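Local coordinates for protein branched-chain-amino-acid aminotransferase (PDB 6JIF) that probably catalyses the pyridoxal-phosphate-dependent transfer of an amino group between branched-chain amino acids and 2-oxo acids, at residues B[39-44]-B[55-60]; B[122-127]-B[167-172]; B[79-84]-B[91-96]. One frame throughout, in Å; residues are numbered along the deposited sequence.

Contact 1. Residues B[39-44]-B[55-60]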
loop_
_atom_site.group_PDB
_atom_site.type_symbol
_atom_site.label_atom_id
_atom_site.label_comp_id
_atom_site.label_asym_id
_atom_site.label_seq_id
_atom_site.Cartn_x
_atom_site.Cartn_y
_atom_site.Cartn_z
ATOM N N ASP B 39 -12.115 13.218 22.573
ATOM C CA ASP B 39 -12.479 14.633 22.564
ATOM C C ASP B 39 -11.657 15.448 21.566
ATOM O O ASP B 39 -12.223 16.212 20.781
ATOM C CB ASP B 39 -12.305 15.204 23.953
ATOM C CG ASP B 39 -13.382 14.745 24.894
ATOM O OD1 ASP B 39 -14.430 14.233 24.426
ATOM O OD2 ASP B 39 -13.170 14.882 26.101
ATOM N N LYS B 40 -10.324 15.329 21.597
ATOM C CA LYS B 40 -9.456 16.153 20.748
ATOM C C LYS B 40 -8.412 15.293 20.069
ATOM O O LYS B 40 -7.909 14.321 20.639
ATOM C CB LYS B 40 -8.704 17.258 21.540
ATOM C CG LYS B 40 -9.512 18.071 22.482
ATOM C CD LYS B 40 -9.916 19.371 21.861
ATOM C CE LYS B 40 -10.192 20.429 22.933
ATOM N NZ LYS B 40 -10.857 21.592 22.344
ATOM N N ARG B 41 -8.021 15.703 18.881
ATOM C CA ARG B 41 -6.894 15.079 18.212
ATOM C C ARG B 41 -5.949 16.172 17.743
ATOM O O ARG B 41 -6.321 17.334 17.657
ATOM C CB ARG B 41 -7.323 14.145 17.011
ATOM C CG ARG B 41 -8.138 14.788 15.872
ATOM C CD ARG B 41 -9.635 14.843 16.191
ATOM N NE ARG B 41 -10.117 13.487 16.476
ATOM C CZ ARG B 41 -10.936 13.157 17.474
ATOM N NH1 ARG B 41 -11.433 14.088 18.290
ATOM N NH2 ARG B 41 -11.251 11.869 17.652
ATOM N N TYR B 42 -4.699 15.778 17.528
ATOM C CA TYR B 42 -3.694 16.664 16.945
ATOM C C TYR B 42 -3.753 16.685 15.422
ATOM O O TYR B 42 -3.890 15.640 14.752
ATOM C CB TYR B 42 -2.310 16.198 17.393
ATOM C CG TYR B 42 -1.197 17.073 16.959
ATOM C CD1 TYR B 42 -0.835 18.145 17.705
ATOM C CD2 TYR B 42 -0.447 16.761 15.824
ATOM C CE1 TYR B 42 0.233 18.961 17.319
ATOM C CE2 TYR B 42 0.623 17.561 15.419
ATOM C CZ TYR B 42 0.950 18.660 16.177
ATOM O OH TYR B 42 1.996 19.480 15.844
ATOM N N LEU B 43 -3.557 17.873 14.864
ATOM C CA LEU B 43 -3.598 18.041 13.419
ATOM C C LEU B 43 -2.560 19.089 13.006
ATOM O O LEU B 43 -2.564 20.207 13.522
ATOM C CB LEU B 43 -4.996 18.465 12.962
ATOM C CG LEU B 43 -5.248 18.646 11.457
ATOM C CD1 LEU B 43 -5.179 17.343 10.680
ATOM C CD2 LEU B 43 -6.616 19.278 11.332
ATOM N N SER B 44 -1.684 18.727 12.065
ATOM C CA SER B 44 -0.634 19.639 11.629
ATOM C C SER B 44 -0.424 19.482 10.125
ATOM O O SER B 44 -0.371 18.365 9.622
ATOM C CB SER B 44 0.659 19.364 12.428
ATOM O OG SER B 44 1.769 20.106 11.897
ATOM N N THR B 55 -2.323 21.983 15.950
ATOM C CA THR B 55 -3.453 22.410 16.759
ATOM C C THR B 55 -4.147 21.163 17.302
ATOM O O THR B 55 -3.937 20.045 16.811
ATOM C CB THR B 55 -4.407 23.237 15.900
ATOM O OG1 THR B 55 -5.346 23.921 16.725
ATOM C CG2 THR B 55 -5.158 22.334 14.905
ATOM N N LEU B 56 -4.964 21.352 18.332
ATOM C CA LEU B 56 -5.860 20.291 18.776
ATOM C C LEU B 56 -7.266 20.624 18.307
ATOM O O LEU B 56 -7.763 21.724 18.561
ATOM C CB LEU B 56 -5.828 20.096 20.289
ATOM C CG LEU B 56 -4.514 19.636 20.929
ATOM C CD1 LEU B 56 -4.607 19.801 22.433
ATOM C CD2 LEU B 56 -4.163 18.207 20.514
ATOM N N THR B 57 -7.916 19.664 17.643
ATOM C CA THR B 57 -9.230 19.902 17.058
ATOM C C THR B 57 -10.195 18.819 17.514
ATOM O O THR B 57 -9.782 17.718 17.866
ATOM C CB THR B 57 -9.178 19.938 15.529
ATOM O OG1 THR B 57 -10.497 20.158 15.001
ATOM C CG2 THR B 57 -8.619 18.654 14.951
ATOM N N GLU B 58 -11.489 19.155 17.533
ATOM C CA GLU B 58 -12.524 18.180 17.865
ATOM C C GLU B 58 -13.035 17.408 16.661
ATOM O O GLU B 58 -13.794 16.459 16.840
ATOM C CB GLU B 58 -13.707 18.860 18.526
ATOM C CG GLU B 58 -13.329 19.591 19.765
ATOM C CD GLU B 58 -14.538 20.185 20.437
ATOM O OE1 GLU B 58 -15.543 19.455 20.625
ATOM O OE2 GLU B 58 -14.493 21.395 20.749
ATOM N N ASP B 59 -12.639 17.777 15.450
ATOM C CA ASP B 59 -13.192 17.200 14.237
ATOM C C ASP B 59 -12.473 15.901 13.918
ATOM O O ASP B 59 -11.277 15.928 13.612
ATOM C CB ASP B 59 -13.042 18.193 13.072
ATOM C CG ASP B 59 -13.826 17.792 11.810
ATOM O OD1 ASP B 59 -14.564 16.792 11.829
ATOM O OD2 ASP B 59 -13.711 18.500 10.783
ATOM N N ASN B 60 -13.195 14.770 13.941
ATOM C CA ASN B 60 -12.589 13.508 13.559
ATOM C C ASN B 60 -12.825 13.148 12.089
ATOM O O ASN B 60 -12.593 11.992 11.697
ATOM C CB ASN B 60 -13.083 12.385 14.485
ATOM C CG ASN B 60 -14.495 11.911 14.148
ATOM O OD1 ASN B 60 -15.324 12.649 13.581
ATOM N ND2 ASN B 60 -14.789 10.667 14.533
#
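The beta hairpin of strands 41-47 and 50-57, at one margin of the seven-stranded antiparallel sheet, joins Arg41 to Thr57 and Leu43 to Thr55 as hydrogen-bonded pairs, with Tyr42 and Leu56 as the non-hydrogen-bonded pair between them. Arg41 N reaches Thr57 O at 2.9 Å and Thr57 N returns to Arg41 O at 2.8 Å; the Leu43–Thr55 bonds are similar in length but more bent, down to 145° at the Thr55 hydrogen. The N-to-C directions of the short segments, 131° apart, are consistent with a twisted hairpin. On the Arg41 face the side chain leaves in the crowded position (chi1 58°) and bends at chi2 and chi3, which turns it across the sheet toward the residues after Thr57: CD lies 3.2 Å from Asp59 O, and Asn60 CB sits over one face of the guanidinium. Thr57 OG1 accepts from Asp59 N at 3.2 Å, an ST turn. Lys40 NZ and Glu58 OE2 form only a long salt bridge of 4.0 Å. Arg41 is met across the dimer by Glu66 of the second subunit, so the bent arginine probably ties the chain leaving strand 50-57 to the subunit interface.

Contact 2. Residues B[122-127]-B[167-172]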
loop_
_atom_site.group_PDB
_atom_site.type_symbol
_atom_site.label_atom_id
_atom_site.label_comp_id
_atom_site.label_asym_id
_atom_site.label_seq_id
_atom_site.Cartn_x
_atom_site.Cartn_y
_atom_site.Cartn_z
ATOM N N GLU B 122 6.098 15.749 21.911
ATOM C CA GLU B 122 5.260 16.809 22.463
ATOM C C GLU B 122 3.831 16.727 21.936
ATOM O O GLU B 122 2.878 16.964 22.686
ATOM C CB GLU B 122 5.846 18.198 22.153
ATOM C CG GLU B 122 7.070 18.532 22.986
ATOM C CD GLU B 122 6.898 18.320 24.494
ATOM O OE1 GLU B 122 5.840 18.650 25.080
ATOM O OE2 GLU B 122 7.861 17.826 25.111
ATOM N N ALA B 123 3.657 16.405 20.660
ATOM C CA ALA B 123 2.305 16.249 20.132
ATOM C C ALA B 123 1.589 15.095 20.814
ATOM O O ALA B 123 0.395 15.191 21.144
ATOM C CB ALA B 123 2.324 16.006 18.625
ATOM N N CYS B 124 2.302 13.991 21.014
ATOM C CA CYS B 124 1.688 12.843 21.681
ATOM C C CYS B 124 1.269 13.203 23.087
ATOM O O CYS B 124 0.153 12.859 23.518
ATOM C CB CYS B 124 2.642 11.660 21.723
ATOM S SG CYS B 124 2.999 10.865 20.132
ATOM N N LYS B 125 2.158 13.891 23.823
ATOM C CA LYS B 125 1.850 14.300 25.194
ATOM C C LYS B 125 0.651 15.237 25.241
ATOM O O LYS B 125 -0.215 15.098 26.105
ATOM C CB LYS B 125 3.067 14.964 25.855
ATOM C CG LYS B 125 4.223 14.008 26.114
ATOM C CD LYS B 125 5.398 14.716 26.711
ATOM C CE LYS B 125 5.193 14.983 28.189
ATOM N NZ LYS B 125 6.335 15.817 28.579
ATOM N N ALA B 126 0.548 16.157 24.287
ATOM C CA ALA B 126 -0.599 17.063 24.266
ATOM C C ALA B 126 -1.895 16.300 24.023
ATOM O O ALA B 126 -2.916 16.609 24.630
ATOM C CB ALA B 126 -0.399 18.137 23.183
ATOM N N VAL B 127 -1.862 15.286 23.147
ATOM C CA VAL B 127 -3.072 14.472 22.940
ATOM C C VAL B 127 -3.463 13.708 24.211
ATOM O O VAL B 127 -4.652 13.657 24.599
ATOM C CB VAL B 127 -2.852 13.526 21.750
ATOM C CG1 VAL B 127 -3.984 12.479 21.659
ATOM C CG2 VAL B 127 -2.792 14.325 20.471
ATOM N N PHE B 167 0.002 15.543 9.356
ATOM C CA PHE B 167 0.453 14.732 10.490
ATOM C C PHE B 167 -0.641 14.847 11.552
ATOM O O PHE B 167 -1.035 15.946 11.915
ATOM C CB PHE B 167 1.805 15.241 11.014
ATOM C CG PHE B 167 2.201 14.619 12.315
ATOM C CD1 PHE B 167 2.076 13.245 12.492
ATOM C CD2 PHE B 167 2.659 15.404 13.360
ATOM C CE1 PHE B 167 2.418 12.645 13.718
ATOM C CE2 PHE B 167 3.017 14.830 14.595
ATOM C CZ PHE B 167 2.919 13.475 14.780
ATOM N N SER B 168 -1.234 13.730 11.940
ATOM C CA SER B 168 -2.314 13.819 12.905
ATOM C C SER B 168 -2.148 12.695 13.934
ATOM O O SER B 168 -1.482 11.688 13.700
ATOM C CB SER B 168 -3.669 13.772 12.159
ATOM O OG SER B 168 -4.810 13.766 12.998
ATOM N N ILE B 169 -2.721 12.897 15.106
ATOM C CA ILE B 169 -2.691 11.860 16.137
ATOM C C ILE B 169 -4.071 11.844 16.788
ATOM O O ILE B 169 -4.488 12.844 17.384
ATOM C CB ILE B 169 -1.610 12.075 17.230
ATOM C CG1 ILE B 169 -0.252 12.472 16.617
ATOM C CG2 ILE B 169 -1.534 10.863 18.227
ATOM C CD1 ILE B 169 0.739 12.957 17.626
ATOM N N PHE B 170 -4.746 10.692 16.739
ATOM C CA PHE B 170 -5.933 10.550 17.575
ATOM C C PHE B 170 -5.675 9.458 18.609
ATOM O O PHE B 170 -4.678 8.743 18.549
ATOM C CB PHE B 170 -7.210 10.281 16.743
ATOM C CG PHE B 170 -7.217 9.009 15.960
ATOM C CD1 PHE B 170 -7.659 7.817 16.546
ATOM C CD2 PHE B 170 -6.893 9.006 14.594
ATOM C CE1 PHE B 170 -7.712 6.625 15.827
ATOM C CE2 PHE B 170 -6.939 7.784 13.891
ATOM C CZ PHE B 170 -7.342 6.599 14.519
ATOM N N CYS B 171 -6.540 9.381 19.618
ATOM C CA CYS B 171 -6.393 8.363 20.650
ATOM C C CYS B 171 -7.726 7.660 20.879
ATOM O O CYS B 171 -8.801 8.143 20.497
ATOM C CB CYS B 171 -5.837 8.963 21.967
ATOM S SG CYS B 171 -6.918 10.070 22.865
ATOM N N ILE B 172 -7.637 6.489 21.485
ATOM C CA ILE B 172 -8.830 5.691 21.853
ATOM C C ILE B 172 -8.533 4.938 23.139
ATOM O O ILE B 172 -7.403 4.476 23.322
ATOM C CB ILE B 172 -9.238 4.682 20.753
ATOM C CG1 ILE B 172 -8.048 3.796 20.353
ATOM C CG2 ILE B 172 -9.782 5.377 19.536
ATOM C CD1 ILE B 172 -8.526 2.591 19.599
#
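Val127 and Ile169 meet where helix 117-130 lies on strand 164-174, the two short axes 8.9 Å apart at an angle of 36°. Apolar side-chain packing carries the contact, without a hydrogen bond between the segments. Ile169 can be followed outward from the strand. Its CB faces Val127 CG2 at 4.1 Å. From there CG1 runs anti to the carbonyl carbon (chi1 -45°) and the extended chi2 carries CD1 under the preceding helical turn, where the methyl meets Ala123 CB at 3.6 Å and Cys124 SG at 4.0 Å. One isoleucine thus spans a full turn of helix. The two branches of Val127 divide their work: CG2 lies against Ile169, 3.8 Å from its carbonyl O, while CG1, anti to the backbone N (chi1 170°), packs on Cys171 SG at 4.0 Å. Replacing this valine by an alanine is likely to leave both Ile169 CB and the Cys171 sulfur without their helix partner, opening a gap between helix and strand. At the other end, Ala123 CB approaches Phe167 CE2 more loosely, at 4.3 Å. Beyond the pair, Tyr42 of strand 41-47 touches both Ala123 and Val127, and Leu56 of strand 50-57 reaches Val127. Leu146 and Pro148 of strand 143-153 adjoin Cys124 and Ile169, so the helix packs on side chains of strands 41-47, 50-57, 143-153 and 164-174.

Contact 3. Residues B[79-84]-B[91-96]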
loop_
_atom_site.group_PDB
_atom_site.type_symbol
_atom_site.label_atom_id
_atom_site.label_comp_id
_atom_site.label_asym_id
_atom_site.label_seq_id
_atom_site.Cartn_x
_atom_site.Cartn_y
_atom_site.Cartn_z
ATOM N N GLU B 79 1.847 5.044 13.273
ATOM C CA GLU B 79 2.495 4.525 14.468
ATOM C C GLU B 79 1.416 4.089 15.470
ATOM O O GLU B 79 0.227 4.374 15.321
ATOM C CB GLU B 79 3.419 5.572 15.124
ATOM C CG GLU B 79 4.854 5.622 14.479
ATOM C CD GLU B 79 5.568 4.282 14.589
ATOM O OE1 GLU B 79 5.281 3.541 15.581
ATOM O OE2 GLU B 79 6.319 3.924 13.650
ATOM N N GLY B 80 1.866 3.448 16.533
ATOM C CA GLY B 80 0.942 3.017 17.599
ATOM C C GLY B 80 1.692 2.976 18.913
ATOM O O GLY B 80 2.768 2.370 18.994
ATOM N N MET B 81 1.162 3.632 19.945
ATOM C CA MET B 81 1.811 3.602 21.265
ATOM C C MET B 81 0.739 3.715 22.351
ATOM O O MET B 81 -0.395 4.114 22.081
ATOM C CB MET B 81 2.829 4.735 21.432
ATOM C CG MET B 81 2.092 6.068 21.572
ATOM S SD MET B 81 3.130 7.464 21.294
ATOM C CE MET B 81 3.381 7.122 19.559
ATOM N N LYS B 82 1.093 3.378 23.588
ATOM C CA LYS B 82 0.112 3.453 24.670
ATOM C C LYS B 82 0.560 4.346 25.832
ATOM O O LYS B 82 1.760 4.454 26.147
ATOM C CB LYS B 82 -0.212 2.057 25.239
ATOM C CG LYS B 82 -1.160 1.260 24.361
ATOM C CD LYS B 82 -1.349 -0.162 24.906
ATOM C CE LYS B 82 -1.965 -1.076 23.845
ATOM N NZ LYS B 82 -2.094 -2.456 24.416
ATOM N N ALA B 83 -0.431 4.941 26.502
ATOM C CA ALA B 83 -0.227 5.595 27.789
ATOM C C ALA B 83 -1.021 4.814 28.811
ATOM O O ALA B 83 -2.074 4.284 28.473
ATOM C CB ALA B 83 -0.681 7.059 27.789
ATOM N N TYR B 84 -0.463 4.689 30.015
ATOM C CA TYR B 84 -0.990 3.879 31.107
ATOM C C TYR B 84 -1.116 4.714 32.382
ATOM O O TYR B 84 -0.210 5.494 32.718
ATOM C CB TYR B 84 -0.070 2.698 31.377
ATOM C CG TYR B 84 0.258 1.849 30.189
ATOM C CD1 TYR B 84 1.313 2.192 29.320
ATOM C CD2 TYR B 84 -0.450 0.703 29.918
ATOM C CE1 TYR B 84 1.626 1.405 28.227
ATOM C CE2 TYR B 84 -0.129 -0.093 28.833
ATOM C CZ TYR B 84 0.902 0.268 27.990
ATOM O OH TYR B 84 1.220 -0.500 26.892
ATOM N N ILE B 91 0.933 9.182 34.856
ATOM C CA ILE B 91 0.642 8.638 33.529
ATOM C C ILE B 91 1.948 8.301 32.794
ATOM O O ILE B 91 2.792 9.182 32.583
ATOM C CB ILE B 91 -0.184 9.637 32.694
ATOM C CG1 ILE B 91 -1.442 10.036 33.475
ATOM C CG2 ILE B 91 -0.473 9.037 31.327
ATOM C CD1 ILE B 91 -2.212 11.186 32.833
ATOM N N ASN B 92 2.100 7.038 32.361
ATOM C CA ASN B 92 3.292 6.590 31.639
ATOM C C ASN B 92 2.986 6.544 30.148
ATOM O O ASN B 92 2.139 5.765 29.714
ATOM C CB ASN B 92 3.736 5.181 32.068
ATOM C CG ASN B 92 4.485 5.168 33.350
ATOM O OD1 ASN B 92 4.700 6.201 33.925
ATOM N ND2 ASN B 92 4.911 3.988 33.804
ATOM N N LEU B 93 3.701 7.317 29.345
ATOM C CA LEU B 93 3.653 7.125 27.902
ATOM C C LEU B 93 4.859 6.266 27.513
ATOM O O LEU B 93 5.995 6.674 27.737
ATOM C CB LEU B 93 3.693 8.504 27.240
ATOM C CG LEU B 93 3.686 8.635 25.740
ATOM C CD1 LEU B 93 2.365 8.058 25.275
ATOM C CD2 LEU B 93 3.784 10.111 25.381
ATOM N N PHE B 94 4.631 5.118 26.862
ATOM C CA PHE B 94 5.680 4.094 26.708
ATOM C C PHE B 94 6.484 4.278 25.410
ATOM O O PHE B 94 5.961 4.052 24.320
ATOM C CB PHE B 94 5.042 2.692 26.756
ATOM C CG PHE B 94 6.047 1.562 26.713
ATOM C CD1 PHE B 94 6.817 1.239 27.834
ATOM C CD2 PHE B 94 6.236 0.836 25.533
ATOM C CE1 PHE B 94 7.737 0.198 27.814
ATOM C CE2 PHE B 94 7.185 -0.212 25.492
ATOM C CZ PHE B 94 7.913 -0.542 26.618
ATOM N N ARG B 95 7.806 4.620 25.552
ATOM C CA ARG B 95 8.807 4.650 24.473
ATOM C C ARG B 95 8.369 5.439 23.237
ATOM O O ARG B 95 8.601 4.992 22.104
ATOM C CB ARG B 95 9.192 3.218 24.088
ATOM C CG ARG B 95 9.751 2.456 25.321
ATOM C CD ARG B 95 10.613 1.313 24.883
ATOM N NE ARG B 95 11.962 1.711 24.501
ATOM C CZ ARG B 95 12.884 0.863 24.046
ATOM N NH1 ARG B 95 12.621 -0.457 23.931
ATOM N NH2 ARG B 95 14.105 1.311 23.796
ATOM N N PRO B 96 7.770 6.617 23.394
ATOM C CA PRO B 96 7.337 7.351 22.203
ATOM C C PRO B 96 8.491 7.802 21.306
ATOM O O PRO B 96 8.283 8.001 20.102
ATOM C CB PRO B 96 6.600 8.556 22.789
ATOM C CG PRO B 96 7.198 8.759 24.092
ATOM C CD PRO B 96 7.488 7.372 24.640
HETATM O O HOH W 1 3.622 2.280 23.617
#
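Tyr84 and Asn92 form a hydrogen-bonded pair in the antiparallel beta hairpin of strands 76-85 and 91-94, whose short axes stand at 165°. Tyr84 N donates to Asn92 O and Asn92 N to Tyr84 O, both at 2.8 Å. Ala83 and Leu93 make the adjoining non-hydrogen-bonded pair, and Phe94 N continues the register by binding Lys82 O at 3.0 Å.

The side chains divide between two faces. Beside Asn92, the Tyr84 ring turns its edge to Phe94, with CE1 3.9 Å from Phe94 CB. On the other, Ala83 CB rests against Ile91 CG2 and Leu93 CD1. Met81 continues this apolar patch: with chi1 at 72° and an extended chi2, its SD comes to lie 3.9 Å from Pro96 CB and also touches Leu93 CD1. Here the second strand gives way to helix 96-109, Arg95 occupying the N-cap position.

Further out, helix 117-130 packs on the Met81, Ala83 and Leu93 side chains, while strands 143-153 and 356-358 flank the hairpin by backbone hydrogen bonds. The amide of Asn92 is fixed at both ends, OD1 by Lys358 NZ and ND2 by Gln345 O. Lys82 NZ bonds to the carbonyl O of Thr305, a residue lining the cofactor pocket, and the Phe94 side chain is about 8 Å from the bound pyridoxal phosphate. Where the two strands part, a water takes over the pairing: it accepts from Lys82 N at 2.8 Å and donates to Phe94 O at 3.0 Å.

All three contacts share the seven-stranded antiparallel sheet. Along the chain they come in the order contact 1, contact 3, contact 2, but in space contact 2 lies between the others: its centre is 8 Å from that of contact 1 and 11 Å from that of contact 3, whereas contacts 1 and 3 are 18 Å apart and do not touch. Strand 164-174 adjoins strand 41-47, where Tyr42 O meets Ser168 OG, and helix 117-130 reaches contact 3 through Cys124 SG and Met81 SD. That helix therefore bridges two hairpins of one sheet. The arrangement also runs from contacts 1 and 2, which touch the second subunit, to contact 3 near the cofactor.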